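Local coordinates for cell division control protein 73 (Saccharomyces cerevisiae, PDB 3V46) that serves as a subunit of the PAF1 complex in transcription elongation, its C-terminal Ras-like domain, which does not bind GTP, promoting association of that complex with chromatin, at residues L18-A23 and N101-N106; Q34-S39 and V55-N60; V89-F92 and W98-N101; Y118-A123 and R154-S159; V139-D142 and K148-E151. All coordinates share one frame; numbering follows the deposited sequence.

Contact 1: residues L18-A23 and N101-N106; sequences LIPSAA and NNYQWN
The phenol ring of Y103 receives L18 obliquely, neither squarely over a face nor at the rim: methyl CD1 of L18 lies 3.6 Å from CZ of Y103 and almost as near to CE2 and OH. P20 takes the oxygen end of the same ring, its CG 3.8 Å from OH of Y103, with CD of P20 a little farther off. W85 meets the Y103 ring with planes at about 45°, and I91 and L111 also touch this tyrosine, so strand 88-92 and helix 108-114 help enclose it. L18 and Y103 reach for each other from opposite directions. In L18, CG stands beside the backbone N (chi1 -57°) and the chain then runs extended (chi2 -177°), which carries CD1 out to the phenol. The contact joins the end of strand 16-18, in the middle of the Ras-like sheet, and the loop that follows it to the loop leading into helix 108-114. No hydrogen bond crosses between the two segments; the hydroxyl of Y103 is bonded instead to NE2 of Q99. Replacing Y103 with an alanine would probably open a gap beside CD1 of L18 and deprive the Q99 amide of its hydroxyl partner. Adhesion between 18-23 and 101-106 is therefore apolar, while the buried hydroxyl of Y103 finds its partner within its own loop.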
# COMPACT_ATOMS: atom_id res chain seq x y z
N LEU A 18 -4.29 2.81 -0.87
CA LEU A 18 -4.00 3.58 -2.08
C LEU A 18 -2.65 3.18 -2.63
O LEU A 18 -1.65 3.22 -1.93
CB LEU A 18 -3.97 5.07 -1.78
CG LEU A 18 -5.22 5.67 -1.15
CD1 LEU A 18 -5.03 7.17 -0.99
CD2 LEU A 18 -6.41 5.37 -2.02
N ILE A 19 -2.63 2.81 -3.91
CA ILE A 19 -1.40 2.42 -4.59
C ILE A 19 -1.40 3.03 -5.99
O ILE A 19 -1.52 2.32 -7.00
CB ILE A 19 -1.22 0.89 -4.61
CG1 ILE A 19 0.16 0.52 -5.15
CG2 ILE A 19 -2.35 0.20 -5.39
CD1 ILE A 19 0.55 -0.92 -4.92
N PRO A 20 -1.27 4.35 -6.07
CA PRO A 20 -1.04 4.91 -7.40
C PRO A 20 0.36 4.50 -7.87
O PRO A 20 1.18 4.09 -7.05
CB PRO A 20 -1.08 6.40 -7.16
CG PRO A 20 -0.50 6.54 -5.79
CD PRO A 20 -1.10 5.36 -5.02
N SER A 21 0.62 4.59 -9.16
CA SER A 21 1.91 4.17 -9.65
C SER A 21 2.61 5.25 -10.45
O SER A 21 1.97 6.14 -11.01
CB SER A 21 1.79 2.90 -10.52
OG SER A 21 1.04 3.12 -11.70
N ALA A 22 3.93 5.19 -10.45
CA ALA A 22 4.77 5.94 -11.36
C ALA A 22 5.58 4.93 -12.18
O ALA A 22 5.50 3.73 -11.95
CB ALA A 22 5.68 6.90 -10.60
N ALA A 23 6.35 5.41 -13.15
CA ALA A 23 7.06 4.50 -14.02
C ALA A 23 7.98 3.62 -13.21
O ALA A 23 8.17 2.45 -13.53
CB ALA A 23 7.85 5.28 -15.09
N ASN A 101 -1.53 15.59 -3.94
CA ASN A 101 -2.14 16.91 -4.16
C ASN A 101 -3.66 16.94 -4.03
O ASN A 101 -4.23 17.92 -3.53
CB ASN A 101 -1.72 17.49 -5.51
CG ASN A 101 -2.33 18.85 -5.76
OD1 ASN A 101 -3.24 19.01 -6.57
ND2 ASN A 101 -1.84 19.85 -5.03
N ASN A 102 -4.34 15.88 -4.46
CA ASN A 102 -5.80 15.83 -4.41
C ASN A 102 -6.32 14.97 -3.25
O ASN A 102 -7.50 14.63 -3.20
CB ASN A 102 -6.35 15.32 -5.74
CG ASN A 102 -7.84 15.04 -5.69
OD1 ASN A 102 -8.66 15.95 -5.82
ND2 ASN A 102 -8.19 13.77 -5.51
N TYR A 103 -5.44 14.62 -2.33
CA TYR A 103 -5.84 13.84 -1.16
C TYR A 103 -6.50 14.77 -0.13
O TYR A 103 -6.25 15.98 -0.13
CB TYR A 103 -4.62 13.16 -0.53
CG TYR A 103 -4.04 11.95 -1.27
CD1 TYR A 103 -4.35 11.67 -2.59
CD2 TYR A 103 -3.18 11.09 -0.61
CE1 TYR A 103 -3.80 10.56 -3.24
CE2 TYR A 103 -2.63 9.98 -1.24
CZ TYR A 103 -2.94 9.72 -2.55
OH TYR A 103 -2.38 8.60 -3.14
N GLN A 104 -7.31 14.21 0.76
CA GLN A 104 -7.96 15.01 1.79
C GLN A 104 -6.91 15.75 2.61
O GLN A 104 -7.07 16.94 2.92
CB GLN A 104 -8.78 14.12 2.73
CG GLN A 104 -9.53 14.88 3.78
CD GLN A 104 -10.56 15.82 3.18
OE1 GLN A 104 -11.19 15.50 2.17
NE2 GLN A 104 -10.74 16.97 3.80
N TRP A 105 -5.84 15.03 2.95
CA TRP A 105 -4.71 15.61 3.66
C TRP A 105 -3.54 15.60 2.68
O TRP A 105 -2.98 14.53 2.37
CB TRP A 105 -4.39 14.80 4.93
CG TRP A 105 -5.62 14.59 5.76
CD1 TRP A 105 -6.21 15.49 6.59
CD2 TRP A 105 -6.43 13.41 5.80
NE1 TRP A 105 -7.34 14.94 7.15
CE2 TRP A 105 -7.49 13.66 6.69
CE3 TRP A 105 -6.35 12.15 5.19
CZ2 TRP A 105 -8.47 12.71 6.98
CZ3 TRP A 105 -7.32 11.21 5.47
CH2 TRP A 105 -8.37 11.50 6.36
N ASN A 106 -3.21 16.77 2.14
CA ASN A 106 -2.32 16.79 0.97
C ASN A 106 -0.85 17.08 1.25
O ASN A 106 -0.04 17.16 0.32
CB ASN A 106 -2.87 17.76 -0.09
CG ASN A 106 -2.90 19.20 0.38
OD1 ASN A 106 -2.36 19.54 1.44
ND2 ASN A 106 -3.53 20.06 -0.41

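Contact 2: residues Q34-S39 and V55-N60; sequences QFLLES and VNIEKN
I57 splits its two branches between neighbouring leucines: CG1 lies beside the backbone N (chi1 -68°) and leads out to CD1, which meets L36, while CG2, anti to that N, turns to L37. This is helix-on-sheet packing in the Ras-like α/β fold, helix 32-38 lying against strand 54-59, an outermost strand of the sheet. The axes of segments 34-38 and 55-59 run nearly parallel, 19° apart, and approach to 9.9 Å. L37 slides past I57 in the opposite direction, and its CD2 comes to 3.6 Å from CG2 of I57. L36 crosses I57 at about a right angle in a looser touch, CB of L36 standing 4.2 Å from CD1 of I57, with CD1 of L36 equally far from that methyl. The contact is graded from inside to outside: L36 and I57 are buried, whereas L37 covers the isoleucine from the exposed flank. F156 of helix 149-166 packs on L36, and W157 of that helix donates its indole N-H to the L36 carbonyl and takes K59 in a cation-pi contact. E58 points away from the helix, its carboxylate in a salt bridge with R69. Its backbone still borders the leucine: CD2 of L37 lies 4.3 Å from the carbonyl O of E58.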
# COMPACT_ATOMS: atom_id res chain seq x y z
N GLN A 34 -0.65 -10.85 -6.61
CA GLN A 34 0.34 -11.92 -6.64
C GLN A 34 1.30 -11.76 -5.47
O GLN A 34 1.68 -12.74 -4.82
CB GLN A 34 1.12 -11.89 -7.95
CG GLN A 34 0.28 -12.16 -9.17
CD GLN A 34 1.01 -12.98 -10.22
OE1 GLN A 34 2.16 -13.38 -10.03
NE2 GLN A 34 0.34 -13.23 -11.35
N PHE A 35 1.70 -10.53 -5.20
CA PHE A 35 2.66 -10.29 -4.14
C PHE A 35 2.06 -10.60 -2.78
O PHE A 35 2.60 -11.41 -2.02
CB PHE A 35 3.16 -8.84 -4.21
CG PHE A 35 4.27 -8.54 -3.25
CD1 PHE A 35 5.50 -9.16 -3.36
CD2 PHE A 35 4.08 -7.61 -2.25
CE1 PHE A 35 6.53 -8.87 -2.47
CE2 PHE A 35 5.10 -7.31 -1.36
CZ PHE A 35 6.32 -7.94 -1.48
N LEU A 36 0.93 -9.98 -2.46
CA LEU A 36 0.36 -10.11 -1.12
C LEU A 36 -0.34 -11.45 -0.84
O LEU A 36 -0.40 -11.87 0.31
CB LEU A 36 -0.59 -8.96 -0.84
CG LEU A 36 0.05 -7.58 -0.78
CD1 LEU A 36 -0.98 -6.57 -0.38
CD2 LEU A 36 1.22 -7.56 0.20
N LEU A 37 -0.88 -12.10 -1.86
CA LEU A 37 -1.58 -13.36 -1.65
C LEU A 37 -0.69 -14.58 -1.88
O LEU A 37 -0.84 -15.59 -1.19
CB LEU A 37 -2.81 -13.45 -2.55
CG LEU A 37 -3.91 -12.45 -2.20
CD1 LEU A 37 -5.12 -12.68 -3.08
CD2 LEU A 37 -4.30 -12.55 -0.72
N GLU A 38 0.21 -14.49 -2.85
CA GLU A 38 1.02 -15.64 -3.20
C GLU A 38 2.48 -15.48 -2.79
O GLU A 38 3.27 -16.40 -2.98
CB GLU A 38 0.94 -15.90 -4.70
CG GLU A 38 -0.48 -16.06 -5.22
CD GLU A 38 -0.51 -16.59 -6.64
OE1 GLU A 38 -0.02 -15.89 -7.55
OE2 GLU A 38 -1.02 -17.72 -6.83
N SER A 39 2.82 -14.31 -2.25
CA SER A 39 4.19 -14.00 -1.89
C SER A 39 5.07 -14.19 -3.11
O SER A 39 6.20 -14.68 -3.02
CB SER A 39 4.67 -14.88 -0.74
OG SER A 39 3.82 -14.73 0.38
N VAL A 55 -8.45 -3.42 -7.29
CA VAL A 55 -8.45 -4.83 -6.93
C VAL A 55 -8.93 -5.03 -5.51
O VAL A 55 -8.87 -4.14 -4.67
CB VAL A 55 -7.09 -5.50 -7.12
CG1 VAL A 55 -6.61 -5.34 -8.55
CG2 VAL A 55 -6.09 -4.93 -6.16
N ASN A 56 -9.46 -6.22 -5.25
CA ASN A 56 -9.92 -6.57 -3.94
C ASN A 56 -9.08 -7.71 -3.39
O ASN A 56 -8.72 -8.62 -4.13
CB ASN A 56 -11.38 -7.00 -4.01
CG ASN A 56 -12.28 -5.92 -4.56
OD1 ASN A 56 -12.70 -5.02 -3.83
ND2 ASN A 56 -12.56 -5.99 -5.85
N ILE A 57 -8.79 -7.64 -2.10
CA ILE A 57 -8.08 -8.70 -1.41
C ILE A 57 -8.74 -8.92 -0.06
O ILE A 57 -8.94 -7.97 0.70
CB ILE A 57 -6.58 -8.35 -1.19
CG1 ILE A 57 -5.83 -8.31 -2.52
CG2 ILE A 57 -5.91 -9.37 -0.27
CD1 ILE A 57 -4.33 -8.01 -2.38
N GLU A 58 -9.07 -10.17 0.25
CA GLU A 58 -9.59 -10.51 1.56
C GLU A 58 -8.46 -11.15 2.36
O GLU A 58 -7.71 -11.98 1.84
CB GLU A 58 -10.77 -11.47 1.43
CG GLU A 58 -11.41 -11.83 2.75
CD GLU A 58 -12.83 -12.37 2.62
OE1 GLU A 58 -13.61 -11.90 1.77
OE2 GLU A 58 -13.17 -13.29 3.37
N LYS A 59 -8.35 -10.75 3.62
CA LYS A 59 -7.32 -11.26 4.51
C LYS A 59 -7.92 -11.73 5.82
O LYS A 59 -8.69 -11.03 6.46
CB LYS A 59 -6.29 -10.17 4.80
CG LYS A 59 -5.18 -10.57 5.77
CD LYS A 59 -4.26 -11.61 5.15
CE LYS A 59 -3.08 -11.92 6.06
NZ LYS A 59 -2.25 -13.02 5.52
N ASN A 60 -7.55 -12.94 6.21
CA ASN A 60 -7.88 -13.44 7.54
C ASN A 60 -6.67 -13.20 8.44
O ASN A 60 -5.63 -13.85 8.31
CB ASN A 60 -8.23 -14.93 7.47
CG ASN A 60 -8.81 -15.45 8.77
OD1 ASN A 60 -8.14 -16.15 9.52
ND2 ASN A 60 -10.06 -15.09 9.04

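Contact 3: residues V89-F92 and W98-N101; sequences VAIF and WQFN
Q99 stretches its amide over the end of strand 88-92, where NE2 passes 3.5 Å from CG2 of I91 and donates a hydrogen bond to the carbonyl O of F92. CG of Q99 is anti to the backbone N (chi1 171°) and the chain stays extended beyond it, so the full length of the glutamine spans the gap from its short 3-10 turn to the strand. The bond measures 3.1 Å from NE2 of Q99 to O of F92, with 156° at the hydrogen. It approaches off the carbonyl plane, the nitrogen tilted 31° from it. I91 and Q99 slide past each other in opposite directions, the isoleucine on the side facing L18 and L111. Strand 88-92 is a central parallel strand of the Ras-like sheet, and the 3-10 turn around Q99 belongs to the connection between it and helix 108-114. The other end of the amide is also engaged: OE1 of Q99 accepts from the backbone N of T94. A leucine at Q99 would probably leave the F92 carbonyl and the T94 N-H without these mates and free the turn to shift from the strand end. F100, next in the turn, sets its ring edge-to-face with W134 and F112.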
# COMPACT_ATOMS: atom_id res chain seq x y z
N VAL A 89 -6.34 3.19 5.05
CA VAL A 89 -5.53 2.62 6.14
C VAL A 89 -4.07 2.46 5.76
O VAL A 89 -3.21 2.31 6.63
CB VAL A 89 -6.09 1.26 6.62
CG1 VAL A 89 -7.49 1.41 7.19
CG2 VAL A 89 -6.08 0.23 5.50
N ALA A 90 -3.76 2.50 4.47
CA ALA A 90 -2.37 2.43 4.01
C ALA A 90 -2.23 3.11 2.68
O ALA A 90 -3.15 3.07 1.85
CB ALA A 90 -1.91 0.98 3.92
N ILE A 91 -1.07 3.72 2.48
CA ILE A 91 -0.73 4.42 1.26
C ILE A 91 0.66 3.98 0.82
O ILE A 91 1.63 4.12 1.57
CB ILE A 91 -0.76 5.95 1.47
CG1 ILE A 91 -2.18 6.40 1.89
CG2 ILE A 91 -0.32 6.68 0.20
CD1 ILE A 91 -2.28 7.84 2.27
N PHE A 92 0.74 3.40 -0.37
CA PHE A 92 2.01 3.11 -0.99
C PHE A 92 2.44 4.34 -1.76
O PHE A 92 1.65 4.91 -2.52
CB PHE A 92 1.90 1.92 -1.96
CG PHE A 92 1.74 0.59 -1.29
CD1 PHE A 92 0.94 0.43 -0.19
CD2 PHE A 92 2.39 -0.52 -1.79
CE1 PHE A 92 0.79 -0.82 0.41
CE2 PHE A 92 2.24 -1.76 -1.19
CZ PHE A 92 1.43 -1.91 -0.11
N TRP A 98 3.89 15.24 -5.51
CA TRP A 98 2.62 15.59 -6.15
C TRP A 98 1.59 14.46 -6.04
O TRP A 98 0.41 14.65 -6.34
CB TRP A 98 2.83 15.99 -7.62
CG TRP A 98 1.55 16.29 -8.38
CD1 TRP A 98 0.94 15.49 -9.31
CD2 TRP A 98 0.74 17.48 -8.28
NE1 TRP A 98 -0.20 16.10 -9.79
CE2 TRP A 98 -0.35 17.32 -9.18
CE3 TRP A 98 0.82 18.65 -7.52
CZ2 TRP A 98 -1.34 18.29 -9.33
CZ3 TRP A 98 -0.17 19.61 -7.68
CH2 TRP A 98 -1.23 19.43 -8.57
N GLN A 99 2.03 13.28 -5.58
CA GLN A 99 1.12 12.16 -5.38
C GLN A 99 -0.09 12.58 -4.54
O GLN A 99 -1.21 12.16 -4.79
CB GLN A 99 1.82 10.96 -4.70
CG GLN A 99 0.83 9.86 -4.30
CD GLN A 99 1.46 8.64 -3.65
OE1 GLN A 99 2.66 8.40 -3.76
NE2 GLN A 99 0.64 7.83 -3.01
N PHE A 100 0.15 13.43 -3.54
CA PHE A 100 -0.88 13.70 -2.53
C PHE A 100 -1.72 14.96 -2.79
O PHE A 100 -2.55 15.32 -1.97
CB PHE A 100 -0.20 13.81 -1.15
CG PHE A 100 0.94 12.85 -0.98
CD1 PHE A 100 0.71 11.48 -0.96
CD2 PHE A 100 2.24 13.30 -0.85
CE1 PHE A 100 1.75 10.59 -0.82
CE2 PHE A 100 3.28 12.40 -0.70
CZ PHE A 100 3.03 11.05 -0.70
N ASN A 101 -1.53 15.59 -3.94
CA ASN A 101 -2.14 16.91 -4.16
C ASN A 101 -3.66 16.94 -4.03
O ASN A 101 -4.23 17.92 -3.53
CB ASN A 101 -1.72 17.49 -5.51
CG ASN A 101 -2.33 18.85 -5.76
OD1 ASN A 101 -3.24 19.01 -6.57
ND2 ASN A 101 -1.84 19.85 -5.03

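Contact 4: residues Y118-A123 and R154-S159; sequences YYFHFA and RYFWHS
F156 aims its ring edge at the face of Y118, placing CE1 of F156 3.5 Å above the plane and over the centre of the tyrosine ring. This is an edge-to-face pair with centroids 4.9 Å apart, though the planes meet at 53° rather than upright. The closest atoms are CE1 of F156 and CZ of Y118, at 3.6 Å. On the same phenol, S159 comes in at the edge, near the ring plane, and its OG forms a 2.8 Å hydrogen bond with OH of Y118, in which either hydroxyl could be the donor. Face and hydroxyl are thus both held by one helix, three residues apart, which should limit both tilt and rotation of the tyrosine. F120, two residues along the strand, adds a looser touch: CD1 of F156 lies in the plane of the F120 ring at its edge, 4.0 Å from CZ of F120. What sets the F156 ring in place is its first torsion: CG is anti to the backbone N (chi1 171°), swinging the ring off the helix toward the strand. CD2 of F156 lies over one face of the W157 ring, off toward its rim. F35 of helix 32-38 packs on F120. E137 of strand 136-141 makes a weak hydrogen bond to OG of S159, a second partner for that buried hydroxyl. Strand 116-122 lies between strands 88-92 and 136-141, F120 packing against F92 and V139. Helix 149-166 runs antiparallel to it, at 172° between the short segments, covering this sheet face beside helix 32-38.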
# COMPACT_ATOMS: atom_id res chain seq x y z
N TYR A 118 3.97 3.49 3.14
CA TYR A 118 5.01 2.54 2.76
C TYR A 118 5.73 3.05 1.52
O TYR A 118 5.12 3.69 0.66
CB TYR A 118 4.42 1.16 2.43
CG TYR A 118 3.77 0.47 3.59
CD1 TYR A 118 2.42 0.66 3.87
CD2 TYR A 118 4.49 -0.36 4.43
CE1 TYR A 118 1.82 0.04 4.92
CE2 TYR A 118 3.89 -1.00 5.50
CZ TYR A 118 2.55 -0.79 5.73
OH TYR A 118 1.93 -1.40 6.79
N TYR A 119 7.03 2.77 1.45
CA TYR A 119 7.82 3.04 0.27
C TYR A 119 8.62 1.78 -0.06
O TYR A 119 9.54 1.42 0.66
CB TYR A 119 8.76 4.23 0.47
CG TYR A 119 9.63 4.51 -0.73
CD1 TYR A 119 9.11 5.17 -1.84
CD2 TYR A 119 10.96 4.13 -0.76
CE1 TYR A 119 9.88 5.42 -2.95
CE2 TYR A 119 11.75 4.39 -1.87
CZ TYR A 119 11.20 5.03 -2.96
OH TYR A 119 11.98 5.30 -4.05
N PHE A 120 8.25 1.10 -1.13
CA PHE A 120 8.93 -0.12 -1.56
C PHE A 120 9.95 0.21 -2.63
O PHE A 120 9.70 1.02 -3.53
CB PHE A 120 7.92 -1.13 -2.13
CG PHE A 120 7.13 -1.88 -1.08
CD1 PHE A 120 6.03 -1.30 -0.48
CD2 PHE A 120 7.49 -3.17 -0.72
CE1 PHE A 120 5.30 -2.00 0.46
CE2 PHE A 120 6.76 -3.87 0.22
CZ PHE A 120 5.67 -3.28 0.82
N HIS A 121 11.12 -0.41 -2.53
CA HIS A 121 12.16 -0.21 -3.52
C HIS A 121 13.11 -1.41 -3.55
O HIS A 121 13.07 -2.26 -2.66
CB HIS A 121 12.95 1.06 -3.22
CG HIS A 121 13.73 0.99 -1.95
ND1 HIS A 121 15.10 0.80 -1.93
CD2 HIS A 121 13.35 1.06 -0.65
CE1 HIS A 121 15.52 0.77 -0.67
NE2 HIS A 121 14.47 0.92 0.12
N PHE A 122 13.91 -1.49 -4.59
CA PHE A 122 14.87 -2.58 -4.70
C PHE A 122 16.10 -2.30 -3.87
O PHE A 122 16.60 -1.17 -3.82
CB PHE A 122 15.28 -2.81 -6.15
CG PHE A 122 14.22 -3.49 -6.97
CD1 PHE A 122 13.63 -4.65 -6.52
CD2 PHE A 122 13.83 -2.96 -8.18
CE1 PHE A 122 12.66 -5.28 -7.28
CE2 PHE A 122 12.86 -3.59 -8.95
CZ PHE A 122 12.27 -4.75 -8.49
N ALA A 123 16.59 -3.36 -3.23
CA ALA A 123 17.86 -3.32 -2.54
C ALA A 123 18.91 -2.81 -3.52
O ALA A 123 19.01 -3.30 -4.64
CB ALA A 123 18.22 -4.70 -2.06
N ARG A 154 4.96 -11.55 4.89
CA ARG A 154 4.47 -11.85 6.23
C ARG A 154 4.64 -10.62 7.10
O ARG A 154 3.73 -10.23 7.85
CB ARG A 154 5.23 -13.04 6.84
CG ARG A 154 4.83 -13.34 8.27
CD ARG A 154 5.64 -14.49 8.86
NE ARG A 154 5.44 -15.74 8.13
CZ ARG A 154 6.36 -16.33 7.36
NH1 ARG A 154 7.57 -15.80 7.23
NH2 ARG A 154 6.07 -17.47 6.74
N TYR A 155 5.79 -9.97 6.98
CA TYR A 155 6.05 -8.77 7.75
C TYR A 155 5.12 -7.64 7.35
O TYR A 155 4.64 -6.88 8.19
CB TYR A 155 7.50 -8.33 7.59
CG TYR A 155 7.71 -7.00 8.25
CD1 TYR A 155 7.86 -6.90 9.62
CD2 TYR A 155 7.70 -5.83 7.51
CE1 TYR A 155 8.02 -5.67 10.23
CE2 TYR A 155 7.85 -4.62 8.10
CZ TYR A 155 8.02 -4.53 9.46
OH TYR A 155 8.17 -3.30 10.06
N PHE A 156 4.83 -7.52 6.06
CA PHE A 156 3.93 -6.48 5.62
C PHE A 156 2.56 -6.67 6.25
O PHE A 156 1.98 -5.73 6.77
CB PHE A 156 3.78 -6.43 4.11
CG PHE A 156 2.69 -5.50 3.68
CD1 PHE A 156 2.94 -4.14 3.59
CD2 PHE A 156 1.40 -5.97 3.44
CE1 PHE A 156 1.95 -3.26 3.24
CE2 PHE A 156 0.39 -5.09 3.08
CZ PHE A 156 0.67 -3.73 2.97
N TRP A 157 2.04 -7.89 6.17
CA TRP A 157 0.72 -8.13 6.73
C TRP A 157 0.69 -7.91 8.23
O TRP A 157 -0.31 -7.42 8.75
CB TRP A 157 0.22 -9.53 6.39
CG TRP A 157 -0.31 -9.70 5.00
CD1 TRP A 157 0.15 -10.55 4.05
CD2 TRP A 157 -1.43 -9.02 4.42
NE1 TRP A 157 -0.61 -10.46 2.91
CE2 TRP A 157 -1.59 -9.53 3.12
CE3 TRP A 157 -2.32 -8.05 4.88
CZ2 TRP A 157 -2.60 -9.08 2.26
CZ3 TRP A 157 -3.32 -7.61 4.03
CH2 TRP A 157 -3.46 -8.13 2.74
N HIS A 158 1.76 -8.27 8.93
CA HIS A 158 1.87 -8.03 10.37
C HIS A 158 1.85 -6.53 10.66
O HIS A 158 1.18 -6.07 11.58
CB HIS A 158 3.14 -8.71 10.92
CG HIS A 158 3.52 -8.28 12.31
ND1 HIS A 158 3.06 -8.92 13.44
CD2 HIS A 158 4.32 -7.28 12.75
CE1 HIS A 158 3.56 -8.34 14.51
NE2 HIS A 158 4.34 -7.34 14.12
N SER A 159 2.58 -5.76 9.84
CA SER A 159 2.66 -4.31 9.96
C SER A 159 1.28 -3.70 9.77
O SER A 159 0.85 -2.82 10.52
CB SER A 159 3.63 -3.74 8.91
OG SER A 159 3.60 -2.33 8.89

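Contact 5: residues V139-D142 and K148-E151; sequences VELD and KDVE
K148 reaches D142 with an outstretched chain: from CB its CG stands beside the backbone N (chi1 -62°), and every later torsion is extended. CG comes to 3.9 Å from OD2 of D142, a loose approach. CD then lies 3.2 Å from OD2 of D142, CE passes the same oxygen at 3.4 Å, and NZ ends at the carboxylate. There the ammonium forms a salt bridge, NZ of K148 to OD1 of D142 at 3.3 Å, using the syn lone pair of OD1; its bond to OD2 is weak. The two side chains cross at about a right angle, with the CD and CE methylenes as well as the ammonium against the carboxylate. A water donates to OD2 of D142 and accepts from the backbone N of K148, tying the acid to the root of the same lysine. A second water accepts from the backbone N of D142 and donates to OD1 of D149, 2.9 Å away, giving a wet bridge next to the direct one. D149 also forms a salt bridge with R146, which probably offsets its charge and also donates to the D142 carbonyl. On the buried side CD2 of L141 stands 4.1 Å from OD1 of D149. The contact closes the loop between strand 136-141, an outermost strand paired with 116-122, and the start of helix 149-166, whose V152 packs on V139 and L141.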
# COMPACT_ATOMS: atom_id res chain seq x y z
N VAL A 139 10.65 -0.39 2.61
CA VAL A 139 10.73 -1.84 2.52
C VAL A 139 11.50 -2.24 1.27
O VAL A 139 11.16 -1.81 0.16
CB VAL A 139 9.31 -2.45 2.49
CG1 VAL A 139 9.39 -3.97 2.45
CG2 VAL A 139 8.51 -1.99 3.69
N GLU A 140 12.53 -3.07 1.44
CA GLU A 140 13.38 -3.49 0.34
C GLU A 140 13.01 -4.87 -0.20
O GLU A 140 12.66 -5.77 0.56
CB GLU A 140 14.86 -3.50 0.77
CG GLU A 140 15.46 -2.11 0.88
CD GLU A 140 16.94 -2.11 1.25
OE1 GLU A 140 17.45 -1.04 1.63
OE2 GLU A 140 17.59 -3.17 1.16
N LEU A 141 13.07 -5.00 -1.52
CA LEU A 141 12.95 -6.28 -2.20
C LEU A 141 14.23 -6.51 -2.99
O LEU A 141 14.81 -5.56 -3.52
CB LEU A 141 11.76 -6.30 -3.16
CG LEU A 141 10.38 -6.16 -2.55
CD1 LEU A 141 9.34 -6.10 -3.65
CD2 LEU A 141 10.09 -7.30 -1.60
N ASP A 142 14.68 -7.76 -3.08
CA ASP A 142 15.82 -8.10 -3.92
C ASP A 142 15.41 -7.98 -5.38
O ASP A 142 14.32 -8.38 -5.76
CB ASP A 142 16.29 -9.54 -3.66
CG ASP A 142 17.03 -9.71 -2.34
OD1 ASP A 142 17.56 -8.72 -1.78
OD2 ASP A 142 17.12 -10.87 -1.88
N LYS A 148 13.38 -14.20 -0.22
CA LYS A 148 13.04 -13.38 0.94
C LYS A 148 11.58 -12.91 0.89
O LYS A 148 11.07 -12.37 1.87
CB LYS A 148 13.94 -12.14 1.05
CG LYS A 148 15.46 -12.40 1.25
CD LYS A 148 16.22 -11.07 1.22
CE LYS A 148 17.74 -11.25 1.40
NZ LYS A 148 18.51 -9.99 1.11
N ASP A 149 10.91 -13.11 -0.24
CA ASP A 149 9.60 -12.49 -0.44
C ASP A 149 8.58 -12.98 0.57
O ASP A 149 7.74 -12.21 1.03
CB ASP A 149 9.06 -12.76 -1.84
CG ASP A 149 9.83 -12.02 -2.93
OD1 ASP A 149 10.74 -11.22 -2.64
OD2 ASP A 149 9.48 -12.25 -4.10
N VAL A 150 8.63 -14.26 0.91
CA VAL A 150 7.68 -14.82 1.86
C VAL A 150 7.72 -14.05 3.17
O VAL A 150 6.68 -13.73 3.76
CB VAL A 150 7.93 -16.32 2.11
CG1 VAL A 150 7.32 -16.75 3.43
CG2 VAL A 150 7.36 -17.13 0.96
N GLU A 151 8.93 -13.75 3.63
CA GLU A 151 9.11 -13.06 4.90
C GLU A 151 8.73 -11.59 4.78
O GLU A 151 8.14 -11.02 5.70
CB GLU A 151 10.55 -13.20 5.40
CG GLU A 151 10.91 -12.30 6.58
CD GLU A 151 10.25 -12.72 7.89
OE1 GLU A 151 9.66 -13.83 7.94
OE2 GLU A 151 10.32 -11.94 8.86
O HOH W 1 13.10 -9.82 -1.59
O HOH W 2 14.73 -12.30 -2.19

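All five contacts involve the one mixed sheet. Contacts 1 and 3 are nearly one site, their centres 4 Å apart: they share N101, and strands 16-18 and 88-92 pair through L18 with A90 and F92. Contact 3 passes to contact 4 along the next strand pair, I91 O bonding Y118 N at 2.9 Å. Contacts 4 and 5, 7 Å apart between centres, use the same helix 149-166 and adjoining strands. Contact 2 touches both, I57 nearing W157 and F35 meeting L141 (3.8 Å from CZ of F35 to CD2 of L141). Contacts 1 and 5 lie farthest apart, about 24 Å between centres, on opposite sides of the domain's centre.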